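Local coordinates for protein ubiquitin-conjugating enzyme E2 U (Homo sapiens, PDB 1YRV) that carries ubiquitin as a thioester received from the E1 enzyme and, through the UBC core domain described here, catalyses its covalent attachment to other proteins, at residues S65-L70 against T161-F166; F96-D101 against E147-L152; E56-G61 against V71-I76. One frame throughout, in Å; residues are numbered along the deposited sequence.

Contact 1: S65-L70 against T161-F166; sequences SVWQGL and TILRLF
Leu163 packs against Trp67 and Leu70 in an apolar contact that joins the hairpin loop between strands 54-60 and 71-77 to the last helix of the domain, 156-166. No hydrogen bond crosses it, and the nearest CA atoms, those of Trp67 and Leu163, are 8.2 Å apart, so side chains do most of the bridging. One methyl carries much of the contact. Leu163 CD1 sits over one face of the indole, offset toward the rim on the five-membered side, in a CH-pi contact 3.9 Å from that ring's centroid and 23° off its normal. Trp67 NE1 is the indole atom closest to Leu163 CD1, at 3.6 Å. Leu163 CD1 also meets Leu70 CD1 at 3.5 Å, tight for two carbons, and has Val66 CG1 more loosely at 4.3 Å. Leucine suits this place because its slim branch CD1 reaches between the indole face and Leu70, while CD2 turns toward Phe96 O. Two overlapping beta turns, Ser65 to Gln68 and Trp67 to Leu70, curl the loop; Gly69 takes the third position of the second, type II turn, where a positive phi (94°) suits glycine. The Arg164 chain bends at chi2 (-80°) to bring its guanidinium obliquely near Gln68 O, without a bond. Beyond the pair, the Trp67 ring meets His97 and Phe72, while Val66 touches Tyr159 of the same helix and Leu152 of helix 146-153.

Contact 2: F96-D101 against E147-L152; sequences FHPNVD and EAARIL
The Phe96 side chain leaves the backbone with CG anti to its own N (chi1 -173°), which carries the ring out from the loop and lays it against Ala148 of helix 146-153. On the helix, Leu152 also has CG anti to N (chi1 172°), and its CD2 meets Pro98 CG at 3.8 Å, the two side chains crossing at about a right angle. Ala148 CB stands almost exactly over the centre of the phenyl ring of Phe96, 3.8 Å from the centroid and only 7° off the normal, a face-on CH-pi contact. A small residue is apt here: the ring comes right down to the helix backbone, with Phe96 CZ 3.4 Å from Ala148 CA. Ile151 CD1 approaches the same ring at its edge, 4.1 Å from Phe96 CZ. Ala148 CB also lies 3.6 Å from Pro98 N, so one methyl fills the angle between phenyl ring and proline. Pro98 adds a rigid apolar surface, its CB against Ala149 CB at 4.0 Å. Behind it the loop braces itself: Asn99 N donates to His97 ND1 in the imidazole plane (2.9 Å), while His97 NE2 is hydrogen-bonded to Leu135 O. His97, Pro98 and Asn99 form the His-Pro-Asn motif characteristic of ubiquitin-conjugating enzymes, with Phe96 just before it; the motif lies close to the predicted thioester cysteine, Cys108, whose side chain is about 8 Å from that of His97.

Contact 3: E56-G61 against V71-I76; sequences EVEIEG and VFQLTI
Backbone hydrogen bonds join Val57 to Leu74 and Ile59 to Phe72, each an antiparallel hydrogen-bonded pair with both N-H groups used. The shortest of the four is Phe72 N to Ile59 O, 2.7 Å. The longest, Val57 N to Leu74 O, measures 2.9 Å. Between these pairs, in the non-hydrogen-bonded pair Glu58 with Gln73, Glu58 CA lies 3.1 Å from Phe72 O in a CA-H...O contact. Apolar packing fills the face carrying Val57, Ile59, Phe72 and Leu74: Val57 CG2 lies 3.6 Å from Leu74 CB, Val57 CG1 meets Ile76 CD1, and Ile59 CD1 meets Leu74 CD1. Branched and aromatic residues suit this side because it is buried under helix 124-135. The other, more exposed face is mostly polar, with Glu56, Glu58, Glu60, Gln73 and Thr75; Val71 is among them, its CG1 against the Glu58 side chain. Glu58 and Gln73 extend side by side, carboxylate and amide planes 73° apart, and touch through their aliphatic stems, Glu58 CG to Gln73 CG at 3.7 Å. Glu58 OE2 and Gln73 NE2, 3.5 Å apart, are not hydrogen-bonded. The two strands form the middle of the four-stranded antiparallel sheet, flanked by 43-47 and 88-91, with Leu128, Leu131 and Leu135 of helix 124-135 against the apolar face.

In the fold
Contact 3 is the central hairpin of the sheet, and the loop that closes it supplies one side of contact 1, so their segments alternate along the chain. Their centres are 14 Å apart, and a probable hydrogen bond from Gly61 N to Leu70 O joins them. Contacts 1 and 2, centres 12 Å apart, bring the consecutive helices 156-166 and 146-153 against two loops, with Trp67 packed on His97 and Ile162 on Ile151 and Phe96. Contact 2 falls between the two segments of contact 1 in sequence. Contacts 2 and 3, centres 18 Å apart, do not touch. The last two helices of this domain thus pack beside both the hairpin end and the His-Pro-Asn loop near the predicted catalytic cysteine.

Contact 1: S65-L70 against T161-F166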
loop_
_atom_site.group_PDB
_atom_site.type_symbol
_atom_site.label_atom_id
_atom_site.label_comp_id
_atom_site.label_asym_id
_atom_site.label_seq_id
_atom_site.Cartn_x
_atom_site.Cartn_y
_atom_site.Cartn_z
ATOM N N SER A 65 -7.543 0.754 -15.430
ATOM C CA SER A 65 -7.985 -0.187 -14.417
ATOM C C SER A 65 -9.282 0.365 -13.830
ATOM O O SER A 65 -9.610 1.557 -13.977
ATOM C CB SER A 65 -6.927 -0.332 -13.300
ATOM O OG SER A 65 -6.813 0.863 -12.539
ATOM N N VAL A 66 -10.008 -0.509 -13.153
ATOM C CA VAL A 66 -11.246 -0.113 -12.523
ATOM C C VAL A 66 -11.103 1.131 -11.640
ATOM O O VAL A 66 -12.043 1.928 -11.524
ATOM C CB VAL A 66 -11.801 -1.239 -11.684
ATOM C CG1 VAL A 66 -13.191 -0.881 -11.239
ATOM C CG2 VAL A 66 -11.802 -2.520 -12.494
ATOM N N TRP A 67 -9.926 1.310 -11.042
ATOM C CA TRP A 67 -9.680 2.452 -10.167
ATOM C C TRP A 67 -9.092 3.661 -10.858
ATOM O O TRP A 67 -8.517 4.522 -10.192
ATOM C CB TRP A 67 -8.758 2.064 -9.010
ATOM C CG TRP A 67 -9.414 1.150 -8.041
ATOM C CD1 TRP A 67 -9.999 1.476 -6.836
ATOM C CD2 TRP A 67 -9.614 -0.245 -8.221
ATOM N NE1 TRP A 67 -10.550 0.351 -6.269
ATOM C CE2 TRP A 67 -10.326 -0.712 -7.097
ATOM C CE3 TRP A 67 -9.256 -1.154 -9.233
ATOM C CZ2 TRP A 67 -10.692 -2.042 -6.954
ATOM C CZ3 TRP A 67 -9.626 -2.490 -9.089
ATOM C CH2 TRP A 67 -10.338 -2.916 -7.951
ATOM N N GLN A 68 -9.229 3.733 -12.176
ATOM C CA GLN A 68 -8.707 4.878 -12.908
ATOM C C GLN A 68 -9.372 6.151 -12.411
ATOM O O GLN A 68 -10.594 6.268 -12.415
ATOM C CB GLN A 68 -8.939 4.710 -14.411
ATOM C CG GLN A 68 -7.807 3.979 -15.119
ATOM C CD GLN A 68 -7.524 4.535 -16.503
ATOM O OE1 GLN A 68 -8.299 4.343 -17.436
ATOM N NE2 GLN A 68 -6.412 5.241 -16.634
ATOM N N GLY A 69 -8.558 7.100 -11.964
ATOM C CA GLY A 69 -9.095 8.347 -11.459
ATOM C C GLY A 69 -9.290 8.329 -9.953
ATOM O O GLY A 69 -9.585 9.354 -9.339
ATOM N N LEU A 70 -9.127 7.159 -9.351
ATOM C CA LEU A 70 -9.280 7.024 -7.913
ATOM C C LEU A 70 -7.924 7.130 -7.190
ATOM O O LEU A 70 -6.860 7.127 -7.825
ATOM C CB LEU A 70 -9.970 5.693 -7.614
ATOM C CG LEU A 70 -11.442 5.745 -8.053
ATOM C CD1 LEU A 70 -12.061 4.358 -8.201
ATOM C CD2 LEU A 70 -12.189 6.558 -7.029
ATOM N N THR A 161 -19.338 2.615 -10.235
ATOM C CA THR A 161 -20.360 3.515 -9.718
ATOM C C THR A 161 -20.362 3.481 -8.208
ATOM O O THR A 161 -20.499 4.512 -7.552
ATOM C CB THR A 161 -21.746 3.117 -10.225
ATOM O OG1 THR A 161 -21.859 3.467 -11.611
ATOM C CG2 THR A 161 -22.824 3.829 -9.429
ATOM N N ILE A 162 -20.214 2.277 -7.670
ATOM C CA ILE A 162 -20.193 2.074 -6.230
ATOM C C ILE A 162 -18.961 2.736 -5.624
ATOM O O ILE A 162 -19.045 3.400 -4.585
ATOM C CB ILE A 162 -20.225 0.566 -5.894
ATOM C CG1 ILE A 162 -21.552 -0.026 -6.387
ATOM C CG2 ILE A 162 -20.077 0.346 -4.396
ATOM C CD1 ILE A 162 -21.731 -1.493 -6.113
ATOM N N LEU A 163 -17.817 2.563 -6.277
ATOM C CA LEU A 163 -16.602 3.194 -5.793
ATOM C C LEU A 163 -16.821 4.698 -5.656
ATOM O O LEU A 163 -16.580 5.262 -4.594
ATOM C CB LEU A 163 -15.444 2.931 -6.750
ATOM C CG LEU A 163 -14.984 1.478 -6.788
ATOM C CD1 LEU A 163 -13.741 1.384 -7.645
ATOM C CD2 LEU A 163 -14.695 0.987 -5.365
ATOM N N ARG A 164 -17.287 5.337 -6.731
ATOM C CA ARG A 164 -17.542 6.784 -6.738
ATOM C C ARG A 164 -18.454 7.149 -5.566
ATOM O O ARG A 164 -18.250 8.153 -4.881
ATOM C CB ARG A 164 -18.234 7.221 -8.041
ATOM C CG ARG A 164 -17.719 6.583 -9.333
ATOM C CD ARG A 164 -16.435 7.217 -9.863
ATOM N NE ARG A 164 -16.028 6.605 -11.133
ATOM C CZ ARG A 164 -14.964 6.968 -11.846
ATOM N NH1 ARG A 164 -14.179 7.953 -11.420
ATOM N NH2 ARG A 164 -14.681 6.345 -12.987
ATOM N N LEU A 165 -19.476 6.330 -5.352
ATOM C CA LEU A 165 -20.410 6.562 -4.267
ATOM C C LEU A 165 -19.694 6.507 -2.923
ATOM O O LEU A 165 -20.088 7.188 -1.983
ATOM C CB LEU A 165 -21.533 5.525 -4.313
ATOM C CG LEU A 165 -22.851 5.961 -4.964
ATOM C CD1 LEU A 165 -23.533 6.956 -4.051
ATOM C CD2 LEU A 165 -22.606 6.559 -6.350
ATOM N N PHE A 166 -18.638 5.702 -2.839
ATOM C CA PHE A 166 -17.866 5.562 -1.607
ATOM C C PHE A 166 -16.859 6.688 -1.418
ATOM O O PHE A 166 -16.232 6.812 -0.367
ATOM C CB PHE A 166 -17.144 4.221 -1.594
ATOM C CG PHE A 166 -17.937 3.124 -0.964
ATOM C CD1 PHE A 166 -17.937 2.962 0.414
ATOM C CD2 PHE A 166 -18.698 2.264 -1.744
ATOM C CE1 PHE A 166 -18.688 1.956 1.012
ATOM C CE2 PHE A 166 -19.456 1.255 -1.159
ATOM C CZ PHE A 166 -19.450 1.098 0.220
#

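Contact 2: F96-D101 against E147-L152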
loop_
_atom_site.group_PDB
_atom_site.type_symbol
_atom_site.label_atom_id
_atom_site.label_comp_id
_atom_site.label_asym_id
_atom_site.label_seq_id
_atom_site.Cartn_x
_atom_site.Cartn_y
_atom_site.Cartn_z
ATOM N N PHE A 96 -14.249 -0.582 -0.619
ATOM C CA PHE A 96 -15.042 -1.693 -1.140
ATOM C C PHE A 96 -14.102 -2.306 -2.183
ATOM O O PHE A 96 -14.083 -1.899 -3.344
ATOM C CB PHE A 96 -16.314 -1.175 -1.810
ATOM C CG PHE A 96 -17.256 -2.265 -2.218
ATOM C CD1 PHE A 96 -17.652 -2.408 -3.544
ATOM C CD2 PHE A 96 -17.791 -3.120 -1.266
ATOM C CE1 PHE A 96 -18.582 -3.391 -3.909
ATOM C CE2 PHE A 96 -18.722 -4.106 -1.626
ATOM C CZ PHE A 96 -19.115 -4.238 -2.939
ATOM N N HIS A 97 -13.313 -3.286 -1.758
ATOM C CA HIS A 97 -12.294 -3.862 -2.620
ATOM C C HIS A 97 -12.205 -5.352 -2.377
ATOM O O HIS A 97 -12.268 -5.806 -1.252
ATOM C CB HIS A 97 -10.965 -3.147 -2.309
ATOM C CG HIS A 97 -9.852 -3.481 -3.253
ATOM N ND1 HIS A 97 -9.363 -4.764 -3.383
ATOM C CD2 HIS A 97 -9.176 -2.719 -4.138
ATOM C CE1 HIS A 97 -8.437 -4.777 -4.323
ATOM N NE2 HIS A 97 -8.300 -3.555 -4.799
ATOM N N PRO A 98 -12.073 -6.138 -3.440
ATOM C CA PRO A 98 -11.985 -7.598 -3.359
ATOM C C PRO A 98 -10.863 -8.155 -2.471
ATOM O O PRO A 98 -11.025 -9.213 -1.868
ATOM C CB PRO A 98 -11.801 -8.018 -4.818
ATOM C CG PRO A 98 -12.452 -6.894 -5.583
ATOM C CD PRO A 98 -11.971 -5.688 -4.835
ATOM N N ASN A 99 -9.732 -7.458 -2.384
ATOM C CA ASN A 99 -8.628 -7.977 -1.598
ATOM C C ASN A 99 -8.320 -7.237 -0.308
ATOM O O ASN A 99 -7.369 -7.587 0.390
ATOM C CB ASN A 99 -7.379 -8.048 -2.472
ATOM C CG ASN A 99 -7.630 -8.781 -3.775
ATOM O OD1 ASN A 99 -7.285 -8.290 -4.842
ATOM N ND2 ASN A 99 -8.249 -9.946 -3.696
ATOM N N VAL A 100 -9.125 -6.236 0.029
ATOM C CA VAL A 100 -8.892 -5.496 1.257
ATOM C C VAL A 100 -9.810 -6.050 2.329
ATOM O O VAL A 100 -11.022 -6.136 2.145
ATOM C CB VAL A 100 -9.150 -3.989 1.057
ATOM C CG1 VAL A 100 -8.870 -3.237 2.332
ATOM C CG2 VAL A 100 -8.281 -3.470 -0.070
ATOM N N ASP A 101 -9.217 -6.468 3.441
ATOM C CA ASP A 101 -9.984 -7.019 4.543
ATOM C C ASP A 101 -11.033 -5.994 4.935
ATOM O O ASP A 101 -10.704 -4.921 5.442
ATOM C CB ASP A 101 -9.098 -7.284 5.745
ATOM C CG ASP A 101 -9.742 -8.235 6.722
ATOM O OD1 ASP A 101 -9.414 -9.441 6.657
ATOM O OD2 ASP A 101 -10.580 -7.783 7.538
ATOM N N GLU A 147 -18.611 -9.783 -1.937
ATOM C CA GLU A 147 -19.544 -8.928 -2.648
ATOM C C GLU A 147 -18.833 -8.022 -3.622
ATOM O O GLU A 147 -19.304 -7.812 -4.732
ATOM C CB GLU A 147 -20.362 -8.084 -1.676
ATOM C CG GLU A 147 -21.347 -8.901 -0.881
ATOM C CD GLU A 147 -20.668 -9.791 0.125
ATOM O OE1 GLU A 147 -20.149 -9.265 1.135
ATOM O OE2 GLU A 147 -20.636 -11.016 -0.110
ATOM N N ALA A 148 -17.694 -7.487 -3.206
ATOM C CA ALA A 148 -16.933 -6.594 -4.062
ATOM C C ALA A 148 -16.480 -7.331 -5.315
ATOM O O ALA A 148 -16.630 -6.837 -6.437
ATOM C CB ALA A 148 -15.699 -6.021 -3.290
ATOM N N ALA A 149 -15.920 -8.523 -5.119
ATOM C CA ALA A 149 -15.422 -9.343 -6.233
ATOM C C ALA A 149 -16.574 -9.701 -7.180
ATOM O O ALA A 149 -16.509 -9.501 -8.407
ATOM C CB ALA A 149 -14.778 -10.618 -5.685
ATOM N N ARG A 150 -17.626 -10.240 -6.586
ATOM C CA ARG A 150 -18.811 -10.612 -7.332
ATOM C C ARG A 150 -19.282 -9.449 -8.234
ATOM O O ARG A 150 -19.415 -9.613 -9.440
ATOM C CB ARG A 150 -19.894 -11.007 -6.341
ATOM C CG ARG A 150 -21.162 -11.461 -6.951
ATOM C CD ARG A 150 -21.930 -12.208 -5.905
ATOM N NE ARG A 150 -22.511 -11.336 -4.885
ATOM C CZ ARG A 150 -23.287 -11.803 -3.910
ATOM N NH1 ARG A 150 -23.533 -13.115 -3.835
ATOM N NH2 ARG A 150 -23.880 -10.970 -3.061
ATOM N N ILE A 151 -19.507 -8.275 -7.661
ATOM C CA ILE A 151 -19.968 -7.134 -8.451
ATOM C C ILE A 151 -18.971 -6.704 -9.507
ATOM O O ILE A 151 -19.344 -6.192 -10.578
ATOM C CB ILE A 151 -20.247 -5.921 -7.574
ATOM C CG1 ILE A 151 -21.562 -6.146 -6.834
ATOM C CG2 ILE A 151 -20.280 -4.633 -8.430
ATOM C CD1 ILE A 151 -21.919 -5.038 -5.883
ATOM N N LEU A 152 -17.694 -6.871 -9.179
ATOM C CA LEU A 152 -16.621 -6.505 -10.084
ATOM C C LEU A 152 -16.677 -7.394 -11.312
ATOM O O LEU A 152 -16.631 -6.912 -12.446
ATOM C CB LEU A 152 -15.277 -6.671 -9.372
ATOM C CG LEU A 152 -14.014 -6.518 -10.222
ATOM C CD1 LEU A 152 -14.125 -5.288 -11.109
ATOM C CD2 LEU A 152 -12.803 -6.412 -9.292
#

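Contact 3: E56-G61 against V71-I76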
loop_
_atom_site.group_PDB
_atom_site.type_symbol
_atom_site.label_atom_id
_atom_site.label_comp_id
_atom_site.label_asym_id
_atom_site.label_seq_id
_atom_site.Cartn_x
_atom_site.Cartn_y
_atom_site.Cartn_z
ATOM N N GLU A 56 2.285 8.343 5.593
ATOM C CA GLU A 56 0.983 8.620 5.035
ATOM C C GLU A 56 1.152 8.619 3.529
ATOM O O GLU A 56 1.937 9.395 2.962
ATOM C CB GLU A 56 0.461 9.953 5.528
ATOM C CG GLU A 56 -0.166 9.856 6.895
ATOM C CD GLU A 56 -0.744 11.188 7.352
ATOM O OE1 GLU A 56 -1.238 11.272 8.499
ATOM O OE2 GLU A 56 -0.697 12.153 6.557
ATOM N N VAL A 57 0.423 7.729 2.873
ATOM C CA VAL A 57 0.563 7.629 1.442
ATOM C C VAL A 57 -0.730 7.674 0.637
ATOM O O VAL A 57 -1.793 7.264 1.095
ATOM C CB VAL A 57 1.324 6.334 1.037
ATOM C CG1 VAL A 57 2.422 6.041 2.031
ATOM C CG2 VAL A 57 0.377 5.168 0.917
ATOM N N GLU A 58 -0.589 8.177 -0.582
ATOM C CA GLU A 58 -1.659 8.284 -1.570
ATOM C C GLU A 58 -1.150 7.741 -2.901
ATOM O O GLU A 58 -0.141 8.219 -3.443
ATOM C CB GLU A 58 -2.088 9.738 -1.730
ATOM C CG GLU A 58 -3.005 10.193 -0.610
ATOM C CD GLU A 58 -3.836 11.441 -0.962
ATOM O OE1 GLU A 58 -4.235 11.596 -2.150
ATOM O OE2 GLU A 58 -4.114 12.247 -0.034
ATOM N N ILE A 59 -1.844 6.731 -3.411
ATOM C CA ILE A 59 -1.461 6.122 -4.668
ATOM C C ILE A 59 -2.606 6.202 -5.662
ATOM O O ILE A 59 -3.704 5.738 -5.378
ATOM C CB ILE A 59 -1.084 4.654 -4.486
ATOM C CG1 ILE A 59 -0.040 4.501 -3.386
ATOM C CG2 ILE A 59 -0.477 4.120 -5.776
ATOM C CD1 ILE A 59 0.256 3.048 -3.036
ATOM N N GLU A 60 -2.364 6.822 -6.815
ATOM C CA GLU A 60 -3.419 6.944 -7.818
ATOM C C GLU A 60 -3.730 5.595 -8.463
ATOM O O GLU A 60 -2.845 4.733 -8.613
ATOM C CB GLU A 60 -3.031 7.963 -8.888
ATOM C CG GLU A 60 -3.009 9.397 -8.379
ATOM C CD GLU A 60 -2.585 10.418 -9.454
ATOM O OE1 GLU A 60 -2.153 9.982 -10.554
ATOM O OE2 GLU A 60 -2.675 11.652 -9.192
ATOM N N GLY A 61 -5.005 5.413 -8.810
ATOM C CA GLY A 61 -5.448 4.182 -9.433
ATOM C C GLY A 61 -4.673 3.920 -10.705
ATOM O O GLY A 61 -4.409 4.830 -11.471
ATOM N N VAL A 71 -7.967 7.212 -5.863
ATOM C CA VAL A 71 -6.750 7.346 -5.071
ATOM C C VAL A 71 -6.773 6.497 -3.807
ATOM O O VAL A 71 -7.686 6.616 -2.998
ATOM C CB VAL A 71 -6.529 8.821 -4.669
ATOM C CG1 VAL A 71 -5.271 8.959 -3.823
ATOM C CG2 VAL A 71 -6.393 9.675 -5.925
ATOM N N PHE A 72 -5.769 5.641 -3.634
ATOM C CA PHE A 72 -5.700 4.800 -2.445
ATOM C C PHE A 72 -4.966 5.588 -1.364
ATOM O O PHE A 72 -3.806 5.983 -1.538
ATOM C CB PHE A 72 -4.953 3.495 -2.744
ATOM C CG PHE A 72 -5.490 2.727 -3.941
ATOM C CD1 PHE A 72 -6.741 2.114 -3.911
ATOM C CD2 PHE A 72 -4.715 2.567 -5.078
ATOM C CE1 PHE A 72 -7.202 1.331 -5.007
ATOM C CE2 PHE A 72 -5.165 1.790 -6.167
ATOM C CZ PHE A 72 -6.416 1.174 -6.126
ATOM N N GLN A 73 -5.663 5.864 -0.269
ATOM C CA GLN A 73 -5.069 6.588 0.854
ATOM C C GLN A 73 -4.763 5.575 1.944
ATOM O O GLN A 73 -5.666 5.007 2.549
ATOM C CB GLN A 73 -6.029 7.635 1.372
ATOM C CG GLN A 73 -6.217 8.757 0.408
ATOM C CD GLN A 73 -7.367 9.622 0.797
ATOM O OE1 GLN A 73 -8.515 9.185 0.742
ATOM N NE2 GLN A 73 -7.078 10.856 1.217
ATOM N N LEU A 74 -3.475 5.370 2.195
ATOM C CA LEU A 74 -3.022 4.378 3.150
ATOM C C LEU A 74 -2.062 4.935 4.190
ATOM O O LEU A 74 -1.622 6.079 4.111
ATOM C CB LEU A 74 -2.274 3.295 2.370
ATOM C CG LEU A 74 -2.915 2.790 1.090
ATOM C CD1 LEU A 74 -1.856 2.453 0.050
ATOM C CD2 LEU A 74 -3.770 1.601 1.414
ATOM N N THR A 75 -1.770 4.105 5.185
ATOM C CA THR A 75 -0.748 4.434 6.160
ATOM C C THR A 75 0.154 3.202 6.110
ATOM O O THR A 75 -0.318 2.059 5.945
ATOM C CB THR A 75 -1.251 4.619 7.627
ATOM O OG1 THR A 75 -1.809 3.394 8.097
ATOM C CG2 THR A 75 -2.247 5.724 7.734
ATOM N N ILE A 76 1.457 3.430 6.246
ATOM C CA ILE A 76 2.419 2.324 6.231
ATOM C C ILE A 76 3.247 2.398 7.517
ATOM O O ILE A 76 3.933 3.393 7.772
ATOM C CB ILE A 76 3.353 2.415 4.993
ATOM C CG1 ILE A 76 2.497 2.381 3.714
ATOM C CG2 ILE A 76 4.385 1.288 5.015
ATOM C CD1 ILE A 76 3.297 2.320 2.457
#